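Local coordinates for N-acetylmuramoyl-L-alanine amidase domain-containing protein SAOUHSC_02979 (Staphylococcus aureus, PDB 5T1Q) that probably hydrolyses amide bonds of bacterial cell-wall peptidoglycan as a secreted amidase, this piece joining a glucosaminidase-type domain to a CHAP domain, at residues 87-92 and 107-112. Numbering follows the deposited sequence.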
loop_
_atom_site.group_PDB
_atom_site.type_symbol
_atom_site.label_atom_id
_atom_site.label_comp_id
_atom_site.label_asym_id
_atom_site.label_seq_id
_atom_site.Cartn_x
_atom_site.Cartn_y
_atom_site.Cartn_z
ATOM N N ALA A 87 13.016 3.097 3.181
ATOM C CA ALA A 87 11.599 3.271 3.409
ATOM C C ALA A 87 10.857 3.433 2.093
ATOM O O ALA A 87 9.779 2.856 1.921
ATOM C CB ALA A 87 11.352 4.466 4.309
ATOM N N GLN A 88 11.423 4.226 1.175
ATOM C CA GLN A 88 10.815 4.407 -0.137
ATOM C C GLN A 88 10.802 3.085 -0.904
ATOM O O GLN A 88 9.809 2.774 -1.568
ATOM C CB GLN A 88 11.503 5.513 -0.953
ATOM C CG GLN A 88 11.097 6.913 -0.534
ATOM C CD GLN A 88 11.513 7.984 -1.534
ATOM O OE1 GLN A 88 12.617 8.522 -1.470
ATOM N NE2 GLN A 88 10.588 8.359 -2.404
ATOM N N ALA A 89 11.881 2.304 -0.792
ATOM C CA ALA A 89 11.933 0.991 -1.427
ATOM C C ALA A 89 10.815 0.109 -0.872
ATOM O O ALA A 89 10.074 -0.515 -1.640
ATOM C CB ALA A 89 13.290 0.321 -1.227
ATOM N N ILE A 90 10.696 0.063 0.456
ATOM C CA ILE A 90 9.637 -0.714 1.120
ATOM C C ILE A 90 8.234 -0.292 0.652
ATOM O O ILE A 90 7.412 -1.132 0.296
ATOM C CB ILE A 90 9.720 -0.574 2.663
ATOM C CG1 ILE A 90 10.934 -1.333 3.206
ATOM C CG2 ILE A 90 8.453 -1.106 3.338
ATOM C CD1 ILE A 90 11.270 -1.002 4.648
ATOM N N LEU A 91 7.978 1.014 0.661
ATOM C CA LEU A 91 6.663 1.561 0.304
ATOM C C LEU A 91 6.275 1.319 -1.153
ATOM O O LEU A 91 5.205 0.756 -1.437
ATOM C CB LEU A 91 6.623 3.056 0.632
ATOM C CG LEU A 91 5.308 3.834 0.484
ATOM C CD1 LEU A 91 5.429 5.170 1.196
ATOM C CD2 LEU A 91 4.896 4.050 -0.967
ATOM N N GLU A 92 7.170 1.708 -2.058
ATOM C CA GLU A 92 6.941 1.621 -3.499
ATOM C C GLU A 92 6.926 0.209 -4.075
ATOM O O GLU A 92 6.289 -0.016 -5.093
ATOM C CB GLU A 92 7.994 2.465 -4.251
ATOM C CG GLU A 92 7.982 3.953 -3.905
ATOM C CD GLU A 92 6.782 4.713 -4.444
ATOM O OE1 GLU A 92 6.130 4.258 -5.422
ATOM O OE2 GLU A 92 6.497 5.812 -3.904
ATOM N N ASN A 107 12.452 -2.780 -10.499
ATOM C CA ASN A 107 12.283 -1.366 -10.142
ATOM C C ASN A 107 11.721 -1.298 -8.709
ATOM O O ASN A 107 10.530 -1.509 -8.478
ATOM C CB ASN A 107 11.355 -0.714 -11.171
ATOM C CG ASN A 107 11.217 0.795 -11.010
ATOM O OD1 ASN A 107 11.554 1.375 -9.978
ATOM N ND2 ASN A 107 10.712 1.441 -12.053
ATOM N N LEU A 108 12.598 -1.003 -7.760
ATOM C CA LEU A 108 12.245 -0.974 -6.347
ATOM C C LEU A 108 11.661 0.329 -5.833
ATOM O O LEU A 108 11.044 0.338 -4.754
ATOM C CB LEU A 108 13.484 -1.264 -5.507
ATOM C CG LEU A 108 14.226 -2.557 -5.772
ATOM C CD1 LEU A 108 15.373 -2.653 -4.783
ATOM C CD2 LEU A 108 13.298 -3.753 -5.653
ATOM N N PHE A 109 11.834 1.415 -6.579
ATOM C CA PHE A 109 11.391 2.734 -6.126
ATOM C C PHE A 109 10.234 3.340 -6.898
ATOM O O PHE A 109 9.880 4.500 -6.669
ATOM C CB PHE A 109 12.594 3.680 -6.151
ATOM C CG PHE A 109 13.704 3.229 -5.275
ATOM C CD1 PHE A 109 14.635 2.317 -5.736
ATOM C CD2 PHE A 109 13.794 3.674 -3.975
ATOM C CE1 PHE A 109 15.644 1.864 -4.914
ATOM C CE2 PHE A 109 14.807 3.228 -3.152
ATOM C CZ PHE A 109 15.727 2.317 -3.616
ATOM N N GLY A 110 9.635 2.570 -7.796
ATOM C CA GLY A 110 8.522 3.077 -8.599
ATOM C C GLY A 110 8.887 4.294 -9.432
ATOM O O GLY A 110 8.100 5.235 -9.552
ATOM N N ILE A 111 10.082 4.275 -10.011
ATOM C CA ILE A 111 10.551 5.387 -10.832
ATOM C C ILE A 111 10.009 5.210 -12.242
ATOM O O ILE A 111 10.232 4.171 -12.866
ATOM C CB ILE A 111 12.088 5.479 -10.860
ATOM C CG1 ILE A 111 12.641 5.524 -9.432
ATOM C CG2 ILE A 111 12.541 6.721 -11.634
ATOM C CD1 ILE A 111 14.153 5.562 -9.356
ATOM N N LYS A 112 9.308 6.235 -12.730
ATOM C CA LYS A 112 8.721 6.236 -14.075
ATOM C C LYS A 112 9.758 6.550 -15.161
ATOM O O LYS A 112 10.826 7.071 -14.866
ATOM C CB LYS A 112 7.570 7.242 -14.153
ATOM C CG LYS A 112 6.331 6.830 -13.357
ATOM C CD LYS A 112 5.304 7.953 -13.228
ATOM C CE LYS A 112 4.750 8.406 -14.566
ATOM N NZ LYS A 112 3.716 9.476 -14.419
HETATM O O HOH W 1 5.907 5.463 -8.034
HETATM O O HOH W 2 8.085 -1.077 -7.249
#
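The phenyl ring of Phe-109 meets the helix around Ala-89. CB of Gln-88 stands at the ring edge, 4.2 Å from CD2, while the methyl of Ala-89 approaches obliquely and touches CE2 at 3.8 Å. Phe-109 leaves its backbone directed away from the helix, but with CG anti to its own carbonyl carbon (chi1 -60°) the ring swings back to Ala-89. The flat carboxylate of Glu-92 belongs to the other flank: chi1 of -60° lays its CG over the carbonyl oxygen of Phe-109 at 3.4 Å, and the bend at chi2 (-71°) then turns the carboxylate toward the Gly-110 side.

No direct hydrogen bond joins helix and loop, which illustrates how such a junction can rest on van der Waals contact and water. A CA-H...O contact runs from Ala-89 CA to Leu-108 O. One water bridges Glu-92 OE1 and Gly-110 O, and another links Glu-92 O with Asn-107 O. Gly-110, at positive phi, lets the loop turn close beside Glu-92 OE1. The Asn-107 amide braces this turn from within: ND2 donates to Ile-111 O (2.9 Å), nearly in the amide plane, and OD1 accepts the N-H of Ile-111 (3.3 Å, 163°). Buried Glu-92 is also held by Arg-32 through a salt bridge and by the hydroxyl of Tyr-195.

The contact thus seats the loop between helix 82-93 and strand 119-128 back on that helix, inside the glucosaminidase-type, lysozyme-clan domain. Helix 58-78 packs on Ala-89, helix 195-205 covers Leu-91, and strand 131-140 receives Ile-111.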